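Putative Nitroreductase (Anabaena variabilis ATCC 29413, PDB 3EO7) binds flavin mononucleotide and is probably an FMN-dependent oxidoreductase of the nitroreductase family. Local coordinates at residues A238-L241 / Q245-S248; L198-A201 / R206-L209; Q72-L77 / T160-I165; P155-T160 / H208-F213; A200-Y205 / E322-L327. All coordinates share one frame; numbering follows the deposited sequence.

Interaction 1 (A238-L241 / Q245-S248); sequences ADLL and QNIS
Gln245 reaches back to Asp239 as the chain turns round after the last two residues of strand 229-239, and its side chain carries the contact. CB starts over the backbone, 3.4 Å from the carbonyl O of Asp239, and CG stands beside the backbone N of Gln245 (chi1 -62°), from where the extended chain runs to the amide. There OE1 takes the backbone N-H of Asp239 at 2.9 Å from that N. The bond is straight at the hydrogen, 178°, yet the donor stands well above the amide plane, at 63° to it. NE2 turns to the other side of the amide, where it bonds Asp242 and gives a long 3.3 Å contact to a water that in turn donates to Asp239 OD2. Behind this grip the methyl CB of Ala238 sits 3.3 Å from the carbonyl O of Gln245. Were Gln245 an alanine, the Asp239 N-H would probably lose its acceptor and the bridging water one of its anchors. The Asp239 carboxylate is busy as well: OD1 accepts from Leu241 N in an Asx turn and pairs with Arg73. One neutral amide thus closes the turn with both its ends, the C=O accepting from the N-H at the strand end and the NH2 donating to Asp242 directly and to Asp239 through a water.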
# COMPACT_ATOMS: atom_id res chain seq x y z
N ALA A 238 -12.25 1.16 14.28
CA ALA A 238 -13.60 1.49 14.76
C ALA A 238 -14.54 0.32 14.53
O ALA A 238 -14.69 -0.11 13.38
CB ALA A 238 -14.14 2.71 14.02
N ASP A 239 -15.19 -0.11 15.60
CA ASP A 239 -16.12 -1.22 15.56
C ASP A 239 -17.48 -0.69 15.09
O ASP A 239 -18.20 -0.04 15.85
CB ASP A 239 -16.24 -1.81 16.94
CG ASP A 239 -17.14 -3.03 16.99
OD1 ASP A 239 -17.86 -3.29 16.00
OD2 ASP A 239 -17.13 -3.70 18.04
N LEU A 240 -17.82 -0.97 13.85
CA LEU A 240 -19.05 -0.47 13.27
C LEU A 240 -20.32 -1.08 13.89
O LEU A 240 -21.43 -0.59 13.67
CB LEU A 240 -19.03 -0.63 11.74
CG LEU A 240 -17.93 0.12 10.99
CD1 LEU A 240 -18.05 -0.19 9.52
CD2 LEU A 240 -17.94 1.65 11.25
N LEU A 241 -20.17 -2.12 14.69
CA LEU A 241 -21.31 -2.68 15.41
C LEU A 241 -21.62 -1.85 16.66
O LEU A 241 -22.65 -2.04 17.30
CB LEU A 241 -21.06 -4.14 15.76
CG LEU A 241 -20.78 -5.01 14.53
CD1 LEU A 241 -20.63 -6.44 15.01
CD2 LEU A 241 -21.86 -4.87 13.47
N GLN A 245 -18.93 4.23 17.48
CA GLN A 245 -17.71 4.17 16.71
C GLN A 245 -17.92 4.42 15.21
O GLN A 245 -17.00 4.30 14.42
CB GLN A 245 -16.98 2.86 17.03
CG GLN A 245 -16.57 2.73 18.49
CD GLN A 245 -15.71 1.51 18.76
OE1 GLN A 245 -14.71 1.26 18.07
NE2 GLN A 245 -16.10 0.73 19.77
N ASN A 246 -19.15 4.76 14.79
CA ASN A 246 -19.42 5.10 13.39
C ASN A 246 -19.17 6.61 13.25
O ASN A 246 -20.08 7.41 13.01
CB ASN A 246 -20.84 4.73 12.93
CG ASN A 246 -21.06 4.98 11.43
OD1 ASN A 246 -20.12 5.10 10.64
ND2 ASN A 246 -22.34 5.06 11.03
N ILE A 247 -17.90 6.97 13.37
CA ILE A 247 -17.46 8.36 13.38
C ILE A 247 -17.02 8.82 12.03
O ILE A 247 -16.68 8.04 11.14
CB ILE A 247 -16.31 8.58 14.39
CG1 ILE A 247 -15.07 7.76 14.03
CG2 ILE A 247 -16.78 8.25 15.83
CD1 ILE A 247 -13.86 8.04 14.88
N SER A 248 -16.99 10.14 11.87
CA SER A 248 -16.57 10.74 10.64
C SER A 248 -15.11 10.46 10.32
O SER A 248 -14.27 10.50 11.22
CB SER A 248 -16.74 12.26 10.76
OG SER A 248 -16.06 12.94 9.73
O HOH W 1 -15.93 -2.54 20.10

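Interaction 2 (L198-A201 / R206-L209); sequences LSAA and RPHL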
# COMPACT_ATOMS: atom_id res chain seq x y z
N LEU A 198 -10.14 -3.52 3.50
CA LEU A 198 -11.07 -4.54 2.97
C LEU A 198 -11.40 -5.62 4.01
O LEU A 198 -12.56 -6.01 4.17
CB LEU A 198 -10.54 -5.13 1.66
CG LEU A 198 -10.50 -4.08 0.54
CD1 LEU A 198 -9.70 -4.61 -0.71
CD2 LEU A 198 -11.97 -3.62 0.17
N SER A 199 -10.37 -6.08 4.71
CA SER A 199 -10.49 -7.05 5.80
C SER A 199 -11.38 -6.50 6.92
O SER A 199 -12.17 -7.21 7.52
CB SER A 199 -9.09 -7.34 6.36
OG SER A 199 -9.13 -8.44 7.24
N ALA A 200 -11.23 -5.21 7.19
CA ALA A 200 -12.04 -4.51 8.19
C ALA A 200 -13.49 -4.52 7.75
O ALA A 200 -14.37 -4.88 8.54
CB ALA A 200 -11.52 -3.10 8.39
N ALA A 201 -13.77 -4.17 6.48
CA ALA A 201 -15.15 -4.19 6.00
C ALA A 201 -15.80 -5.54 6.24
O ALA A 201 -16.95 -5.62 6.71
CB ALA A 201 -15.22 -3.81 4.50
N ARG A 206 -13.90 -0.34 10.69
CA ARG A 206 -13.41 0.70 9.78
C ARG A 206 -12.10 1.24 10.36
O ARG A 206 -12.07 1.74 11.50
CB ARG A 206 -14.37 1.85 9.57
CG ARG A 206 -13.81 2.84 8.52
CD ARG A 206 -14.59 4.10 8.44
NE ARG A 206 -14.24 4.83 7.22
CZ ARG A 206 -13.22 5.67 7.09
NH1 ARG A 206 -12.38 5.93 8.09
NH2 ARG A 206 -13.04 6.26 5.92
N PRO A 207 -11.02 1.16 9.59
CA PRO A 207 -9.78 1.75 10.08
C PRO A 207 -9.81 3.25 9.76
O PRO A 207 -10.41 3.65 8.78
CB PRO A 207 -8.70 1.06 9.22
CG PRO A 207 -9.40 0.63 7.97
CD PRO A 207 -10.88 0.53 8.27
N HIS A 208 -9.21 4.03 10.65
CA HIS A 208 -9.03 5.46 10.47
C HIS A 208 -7.54 5.68 10.32
O HIS A 208 -6.76 5.41 11.24
CB HIS A 208 -9.59 6.20 11.65
CG HIS A 208 -11.09 6.19 11.66
ND1 HIS A 208 -11.83 7.29 11.28
CD2 HIS A 208 -11.97 5.21 11.96
CE1 HIS A 208 -13.12 6.98 11.35
NE2 HIS A 208 -13.23 5.72 11.76
N LEU A 209 -7.17 6.10 9.12
CA LEU A 209 -5.77 6.23 8.77
C LEU A 209 -5.17 7.50 9.37
O LEU A 209 -5.73 8.60 9.20
CB LEU A 209 -5.65 6.28 7.27
CG LEU A 209 -4.25 6.30 6.69
CD1 LEU A 209 -3.46 5.03 7.10
CD2 LEU A 209 -4.37 6.43 5.09
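Ala200 meets Pro207 where the last turns of helix 181-202 lie against edge strand 205-207: a helix end packed, through a small residue, on the strand that follows it after a tight connection. Along the helix, Leu198 points away from the strand, and Ser199 looks to another neighbour, its OG in one of two conformers bonding the carbonyl O of Leu77 in helix 66-82. Ala200 follows, directed at the strand: its CB rests 3.7 Å from Pro207 CD, the ring carbon next to nitrogen, and 4.3 Å from the backbone N of Arg206. With a single methyl as its whole side chain, Ala200 lets the two backbones approach until its CA lies 5.6 Å from that of Arg206. Ala201 then turns off to pack on Leu368. On the strand, Pro207 also lies on Ile196 and Glu197 of the same helix, which widens the patch. Arg206 leads the other way, its chain stretched out with CG anti to the backbone N (chi1 -176°). Its guanidinium meets the His208 ring face edge-on, NH1 lying over the ring centre, while NE and NH2 form salt bridges to Asp369 and Asp373. Those two acids balance its charge and probably limit its rotation. The strand therefore has two chemically distinct sides: a methyl and a proline ring, with no polar group to satisfy, seal the helix side, and the buried charge of Arg206 is paid for on the other.

Interaction 3 (Q72-L77 / T160-I165); sequences QRLSRL and TQLAII
Helix 66-82 and strand 162-169 keep their backbones well apart, the CA atoms of Leu74 and Leu162 lying 10.4 Å from each other and those of Leu77 and Ile164 10.8 Å, so only long side chains bridge the gap. Two pairs do so, one residue from each segment. Leu74 has CG anti to its backbone N (chi1 -178°), which carries the CD1 methyl across to CD1 of Leu162 at 4.1 Å. One helical turn further on, Leu77 points at the strand and its CD2 meets CD1 of Ile164 at 3.9 Å. In each pair the side chains run past one another in opposite directions, methyl flank against methyl flank. This is helix-on-sheet packing in an alpha+beta fold: the three-residue step along the helix matches the two-residue step along the strand, because Leu162 and Ile164 project from the same face of the antiparallel sheet while Ala163 faces helix 144-150. Leu162 holds CG between its backbone N and carbonyl carbon (chi1 74°), a costly rotamer that brings CD1 over to the helix. Tyr205 of the edge strand fills in beside both pairs, touching Leu77 and Leu162, and Leu237 lies against Ile164.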
# COMPACT_ATOMS: atom_id res chain seq x y z
N GLN A 72 -13.15 -13.88 16.76
CA GLN A 72 -13.25 -14.30 15.34
C GLN A 72 -13.05 -13.11 14.41
O GLN A 72 -12.37 -13.21 13.40
CB GLN A 72 -14.60 -14.91 14.99
CG GLN A 72 -14.82 -16.34 15.46
CD GLN A 72 -16.27 -16.80 15.25
OE1 GLN A 72 -16.97 -16.33 14.34
NE2 GLN A 72 -16.74 -17.72 16.11
N ARG A 73 -13.64 -11.97 14.75
CA ARG A 73 -13.49 -10.78 13.93
C ARG A 73 -12.04 -10.30 13.92
O ARG A 73 -11.52 -9.99 12.85
CB ARG A 73 -14.43 -9.67 14.43
CG ARG A 73 -15.91 -10.01 14.34
CD ARG A 73 -16.72 -8.99 15.14
NE ARG A 73 -16.67 -7.69 14.50
CZ ARG A 73 -16.92 -6.53 15.09
NH1 ARG A 73 -17.20 -6.48 16.39
NH2 ARG A 73 -16.85 -5.42 14.39
N LEU A 74 -11.39 -10.23 15.08
CA LEU A 74 -9.97 -9.79 15.12
C LEU A 74 -9.06 -10.78 14.37
O LEU A 74 -8.16 -10.40 13.62
CB LEU A 74 -9.47 -9.64 16.58
CG LEU A 74 -8.00 -9.13 16.68
CD1 LEU A 74 -7.87 -7.74 16.05
CD2 LEU A 74 -7.52 -9.17 18.17
N SER A 75 -9.31 -12.07 14.58
CA SER A 75 -8.51 -13.13 13.95
C SER A 75 -8.62 -13.04 12.43
O SER A 75 -7.62 -13.07 11.70
CB SER A 75 -9.00 -14.50 14.46
OG SER A 75 -8.31 -15.56 13.82
N ARG A 76 -9.84 -12.91 11.95
CA ARG A 76 -10.08 -12.79 10.51
C ARG A 76 -9.53 -11.50 9.91
O ARG A 76 -8.96 -11.52 8.80
CB ARG A 76 -11.58 -12.94 10.23
CG ARG A 76 -12.01 -12.96 8.76
CD ARG A 76 -13.54 -13.05 8.62
NE ARG A 76 -14.08 -14.14 9.43
CZ ARG A 76 -14.22 -15.40 9.02
NH1 ARG A 76 -13.87 -15.76 7.78
NH2 ARG A 76 -14.72 -16.32 9.87
N LEU A 77 -9.70 -10.38 10.62
CA LEU A 77 -9.18 -9.11 10.16
C LEU A 77 -7.67 -9.21 9.95
O LEU A 77 -7.15 -8.85 8.89
CB LEU A 77 -9.54 -7.98 11.16
CG LEU A 77 -9.22 -6.55 10.71
CD1 LEU A 77 -10.12 -5.54 11.48
CD2 LEU A 77 -7.73 -6.24 10.91
N THR A 160 -12.31 4.86 19.94
CA THR A 160 -11.90 3.48 19.71
C THR A 160 -11.15 2.85 20.89
O THR A 160 -10.73 3.54 21.82
CB THR A 160 -11.04 3.43 18.43
OG1 THR A 160 -9.94 4.34 18.55
CG2 THR A 160 -11.92 3.81 17.21
N GLN A 161 -11.03 1.53 20.81
CA GLN A 161 -10.45 0.70 21.86
C GLN A 161 -9.20 -0.08 21.44
O GLN A 161 -8.55 -0.71 22.29
CB GLN A 161 -11.53 -0.30 22.31
CG GLN A 161 -12.81 0.38 22.73
CD GLN A 161 -12.63 1.13 24.02
OE1 GLN A 161 -11.97 0.64 24.94
NE2 GLN A 161 -13.23 2.33 24.11
N LEU A 162 -8.93 -0.11 20.14
CA LEU A 162 -7.72 -0.73 19.65
C LEU A 162 -7.30 -0.06 18.34
O LEU A 162 -8.08 0.57 17.67
CB LEU A 162 -7.86 -2.24 19.46
CG LEU A 162 -8.66 -2.83 18.31
CD1 LEU A 162 -8.41 -4.34 18.30
CD2 LEU A 162 -10.13 -2.50 18.45
N ALA A 163 -6.03 -0.21 18.03
CA ALA A 163 -5.43 0.35 16.84
C ALA A 163 -4.38 -0.60 16.31
O ALA A 163 -3.71 -1.32 17.07
CB ALA A 163 -4.74 1.71 17.16
N ILE A 164 -4.26 -0.59 15.00
CA ILE A 164 -3.13 -1.25 14.37
C ILE A 164 -2.08 -0.16 14.16
O ILE A 164 -2.40 0.98 13.84
CB ILE A 164 -3.53 -1.86 13.00
CG1 ILE A 164 -4.22 -3.20 13.24
CG2 ILE A 164 -2.29 -2.12 12.11
CD1 ILE A 164 -4.86 -3.86 11.95
N ILE A 165 -0.81 -0.51 14.33
CA ILE A 165 0.27 0.35 13.90
C ILE A 165 1.09 -0.50 12.95
O ILE A 165 1.43 -1.66 13.28
CB ILE A 165 1.12 0.92 15.05
CG1 ILE A 165 0.22 1.72 16.03
CG2 ILE A 165 2.27 1.77 14.45
CD1 ILE A 165 1.00 2.30 17.24

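Interaction 4 (P155-T160 / H208-F213); sequences PALEST and HLIGGF
Ala156 and His208 make the first of two apolar contacts between the short, weakly bonded helix around 155-159 and the loop that follows strand 205-207. The CB of Ala156 points at His208 and comes to 3.6 Å from its CB and 3.8 Å from its CG, the methyl meeting the root of the imidazole obliquely. His208 has CG beside its backbone N and anti to the carbonyl carbon (chi1 -73°), which swings the ring alongside the alanine. In the second, Leu157 CD1 meets Ile210 CD1 at 4.2 Å, methyl to methyl. Here the leucine does not set out toward the loop but bends in at its end, whereas Ile210 is aimed straight at the helix. His208 and Ile210, two residues apart, thus supply the loop's contribution, and Leu209 between them points away at its CB and packs on Leu235 and Phe375. This alternation is that of an extended chain: the loop prolongs the edge of the antiparallel sheet, with backbone hydrogen bonds from His208 to Pro236 and from Ile210 to Val234 of strand 229-239. Pro236 of that strand also touches Leu157, Thr160 and Ile210, so it lies between the two segments.

Hydrogen bonds act within segment 155-160. Thr160 OG1 donates to the carbonyl O of Ala156 at 2.7 Å, with the donor tilted 16° from the carbonyl plane, and so ties Thr160 back to a residue four places earlier. Ser159 OG adds a weak bond to Pro155 O, while the backbone N of Glu158 reaches Pro155 O at 3.1 Å. Charge is dealt with at the outer side, where Glu158 forms a salt bridge with Arg116.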
# COMPACT_ATOMS: atom_id res chain seq x y z
N PRO A 155 -9.12 12.63 16.79
CA PRO A 155 -10.41 12.18 17.36
C PRO A 155 -10.73 10.71 17.20
O PRO A 155 -11.49 10.15 18.00
CB PRO A 155 -11.46 13.01 16.59
CG PRO A 155 -10.70 14.11 15.96
CD PRO A 155 -9.29 13.65 15.75
N ALA A 156 -10.17 10.06 16.20
CA ALA A 156 -10.43 8.63 16.00
C ALA A 156 -9.94 7.80 17.19
O ALA A 156 -10.45 6.71 17.44
CB ALA A 156 -9.83 8.12 14.69
N LEU A 157 -8.94 8.30 17.93
CA LEU A 157 -8.45 7.60 19.13
C LEU A 157 -9.33 7.74 20.35
O LEU A 157 -9.29 6.93 21.26
CB LEU A 157 -7.01 8.04 19.45
CG LEU A 157 -5.96 7.54 18.46
CD1 LEU A 157 -4.69 8.36 18.53
CD2 LEU A 157 -5.65 6.06 18.69
N GLU A 158 -10.16 8.75 20.37
CA GLU A 158 -11.00 8.96 21.52
C GLU A 158 -12.19 7.95 21.57
O GLU A 158 -12.58 7.53 22.64
CB GLU A 158 -11.45 10.42 21.56
CG GLU A 158 -11.89 10.85 23.00
CD GLU A 158 -10.72 10.87 24.02
OE1 GLU A 158 -9.89 11.81 23.97
OE2 GLU A 158 -10.65 9.97 24.88
N SER A 159 -12.70 7.55 20.41
CA SER A 159 -13.86 6.67 20.26
C SER A 159 -13.55 5.17 20.26
O SER A 159 -14.39 4.32 20.58
CB SER A 159 -14.52 6.97 18.88
OG SER A 159 -14.14 8.25 18.36
N THR A 160 -12.31 4.86 19.94
CA THR A 160 -11.90 3.48 19.71
C THR A 160 -11.15 2.85 20.89
O THR A 160 -10.73 3.54 21.82
CB THR A 160 -11.04 3.43 18.43
OG1 THR A 160 -9.94 4.34 18.55
CG2 THR A 160 -11.92 3.81 17.21
N HIS A 208 -9.21 4.03 10.65
CA HIS A 208 -9.03 5.46 10.47
C HIS A 208 -7.54 5.68 10.32
O HIS A 208 -6.76 5.41 11.24
CB HIS A 208 -9.59 6.20 11.65
CG HIS A 208 -11.09 6.19 11.66
ND1 HIS A 208 -11.83 7.29 11.28
CD2 HIS A 208 -11.97 5.21 11.96
CE1 HIS A 208 -13.12 6.98 11.35
NE2 HIS A 208 -13.23 5.72 11.76
N LEU A 209 -7.17 6.10 9.12
CA LEU A 209 -5.77 6.23 8.77
C LEU A 209 -5.17 7.50 9.37
O LEU A 209 -5.73 8.60 9.20
CB LEU A 209 -5.65 6.28 7.27
CG LEU A 209 -4.25 6.30 6.69
CD1 LEU A 209 -3.46 5.03 7.10
CD2 LEU A 209 -4.37 6.43 5.09
N ILE A 210 -4.06 7.32 10.08
CA ILE A 210 -3.32 8.41 10.70
C ILE A 210 -1.85 8.37 10.22
O ILE A 210 -1.04 7.58 10.70
CB ILE A 210 -3.37 8.41 12.27
CG1 ILE A 210 -4.81 8.38 12.78
CG2 ILE A 210 -2.59 9.60 12.86
CD1 ILE A 210 -4.95 8.34 14.32
N GLY A 211 -1.53 9.23 9.27
CA GLY A 211 -0.18 9.37 8.79
C GLY A 211 0.61 10.45 9.49
O GLY A 211 1.84 10.47 9.37
N GLY A 212 -0.10 11.38 10.11
CA GLY A 212 0.44 12.50 10.86
C GLY A 212 0.59 12.21 12.34
O GLY A 212 -0.37 12.22 13.11
N PHE A 213 1.81 11.88 12.73
CA PHE A 213 2.11 11.54 14.12
C PHE A 213 3.58 11.85 14.40
O PHE A 213 4.37 11.96 13.47
CB PHE A 213 1.78 10.06 14.42
CG PHE A 213 2.45 9.09 13.48
CD1 PHE A 213 3.80 8.76 13.63
CD2 PHE A 213 1.75 8.52 12.44
CE1 PHE A 213 4.41 7.88 12.75
CE2 PHE A 213 2.35 7.63 11.55
CZ PHE A 213 3.69 7.31 11.71

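Interaction 5 (A200-Y205 / E322-L327); sequences AAITDY and ENLSDL
Ile202 lies crosswise to both Leu324 and Leu327, its two outer carbons shared between them. CG1 meets the CD1 methyl of Leu324 at 4.0 Å, and one bond further out CD1 meets CD2 of Leu327, also at 4.0 Å. CG1 of Ile202 stands beside its backbone N and anti to the carbonyl carbon (chi1 -70°), a setting that bends the ethyl arm over to the two leucines although the side chain does not begin in their direction. Leu324 and Leu327 both point at the helix end, the first from the N-cap position of helix 325-333 and the second from its first turn. CD1 of Leu324 also reaches the end of helix 181-202, 4.5 Å from the methyl CB of Ala201. Cutting Ile202 back to an alanine is likely to open a gap beside Leu324 and Leu327, leaving both without their main apolar partner across this contact.

Hydrogen bonds fix each terminus separately. Ser325 OG and Ser325 N both bond the carbonyl O of Glu322. On the other side, Tyr205 N bonds Ala200 O and Asp204 N bonds Ala201 O, a Schellman motif whose C-prime residue is Asp204, with positive phi; Thr203 N is a second donor to Ala200 O, from the opposite face of its plane. The contact therefore sets a Schellman-terminated helix C-terminus against the N-terminus of helix 325-333, which leads on to the FMN-binding Arg334.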
# COMPACT_ATOMS: atom_id res chain seq x y z
N ALA A 200 -11.23 -5.21 7.19
CA ALA A 200 -12.04 -4.51 8.19
C ALA A 200 -13.49 -4.52 7.75
O ALA A 200 -14.37 -4.88 8.54
CB ALA A 200 -11.52 -3.10 8.39
N ALA A 201 -13.77 -4.17 6.48
CA ALA A 201 -15.15 -4.19 6.00
C ALA A 201 -15.80 -5.54 6.24
O ALA A 201 -16.95 -5.62 6.71
CB ALA A 201 -15.22 -3.81 4.50
N ILE A 202 -15.05 -6.59 5.94
CA ILE A 202 -15.51 -7.99 6.08
C ILE A 202 -15.91 -8.29 7.52
O ILE A 202 -16.87 -9.03 7.76
CB ILE A 202 -14.43 -9.01 5.57
CG1 ILE A 202 -14.28 -8.93 4.04
CG2 ILE A 202 -14.77 -10.47 5.97
CD1 ILE A 202 -12.99 -9.56 3.50
N THR A 203 -15.21 -7.68 8.47
CA THR A 203 -15.40 -7.90 9.90
C THR A 203 -16.10 -6.74 10.65
O THR A 203 -16.03 -6.64 11.88
CB THR A 203 -14.06 -8.26 10.56
OG1 THR A 203 -13.11 -7.25 10.30
CG2 THR A 203 -13.53 -9.64 10.04
N ASP A 204 -16.80 -5.90 9.92
CA ASP A 204 -17.56 -4.77 10.48
C ASP A 204 -16.72 -3.78 11.29
O ASP A 204 -17.15 -3.28 12.33
CB ASP A 204 -18.77 -5.26 11.28
CG ASP A 204 -19.75 -6.00 10.43
OD1 ASP A 204 -20.16 -5.46 9.39
OD2 ASP A 204 -20.10 -7.11 10.82
N TYR A 205 -15.52 -3.55 10.80
CA TYR A 205 -14.59 -2.55 11.35
C TYR A 205 -14.32 -1.52 10.26
O TYR A 205 -14.54 -1.79 9.06
CB TYR A 205 -13.26 -3.19 11.76
CG TYR A 205 -13.23 -3.67 13.18
CD1 TYR A 205 -13.01 -2.77 14.20
CD2 TYR A 205 -13.43 -4.99 13.51
CE1 TYR A 205 -12.98 -3.15 15.51
CE2 TYR A 205 -13.40 -5.40 14.85
CZ TYR A 205 -13.16 -4.46 15.83
OH TYR A 205 -13.12 -4.78 17.17
N GLU A 322 -22.19 -13.22 -1.71
CA GLU A 322 -22.98 -12.95 -0.52
C GLU A 322 -22.04 -12.72 0.65
O GLU A 322 -21.10 -13.50 0.84
CB GLU A 322 -23.94 -14.11 -0.22
CG GLU A 322 -24.76 -13.90 1.04
N ASN A 323 -22.30 -11.66 1.42
CA ASN A 323 -21.50 -11.27 2.57
C ASN A 323 -20.01 -11.20 2.26
O ASN A 323 -19.18 -11.56 3.09
CB ASN A 323 -21.75 -12.20 3.73
CG ASN A 323 -23.21 -12.30 4.09
OD1 ASN A 323 -23.77 -13.39 4.13
ND2 ASN A 323 -23.85 -11.15 4.29
N LEU A 324 -19.67 -10.73 1.06
CA LEU A 324 -18.28 -10.58 0.64
C LEU A 324 -17.46 -11.88 0.60
O LEU A 324 -16.22 -11.83 0.63
CB LEU A 324 -17.57 -9.51 1.50
CG LEU A 324 -18.15 -8.09 1.48
CD1 LEU A 324 -17.42 -7.10 2.46
CD2 LEU A 324 -18.07 -7.53 0.02
N SER A 325 -18.15 -13.01 0.47
CA SER A 325 -17.52 -14.32 0.41
C SER A 325 -16.47 -14.46 -0.70
O SER A 325 -15.42 -15.09 -0.47
CB SER A 325 -18.59 -15.43 0.30
OG SER A 325 -19.41 -15.25 -0.86
N ASP A 326 -16.72 -13.90 -1.87
CA ASP A 326 -15.78 -14.02 -2.97
C ASP A 326 -14.59 -13.06 -2.79
O ASP A 326 -13.52 -13.31 -3.32
CB ASP A 326 -16.49 -13.87 -4.32
CG ASP A 326 -17.58 -14.94 -4.53
OD1 ASP A 326 -17.30 -16.13 -4.28
OD2 ASP A 326 -18.69 -14.60 -4.96
N LEU A 327 -14.81 -11.97 -2.06
CA LEU A 327 -13.73 -11.06 -1.70
C LEU A 327 -12.81 -11.82 -0.75
O LEU A 327 -11.59 -11.78 -0.90
CB LEU A 327 -14.27 -9.79 -1.06
CG LEU A 327 -13.18 -8.81 -0.59
CD1 LEU A 327 -12.17 -8.40 -1.70
CD2 LEU A 327 -13.86 -7.61 0.06

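From the N terminus, interaction 3 opens first, on helix 66-82, and closes over 82 residues at strand 162-169. Before it closes, 155-160 opens interaction 4, so these two cross at Thr160. Interactions 2 and 5 both start from the end of helix 181-202: interaction 2 closes almost at once on 206-209, sharing His208 and Leu209 with the closing segment of interaction 4, whereas interaction 5 crosses interaction 4 and runs on to 322-327. Interaction 1, the tight turn after strand 229-239, falls within that long span. Edge strand, neighbouring strand and flanking helices are thereby tied together, Arg73 adding links from helix 66-82 to Asp239 and Thr203, and interaction 5 carries the connection to helix 325-333.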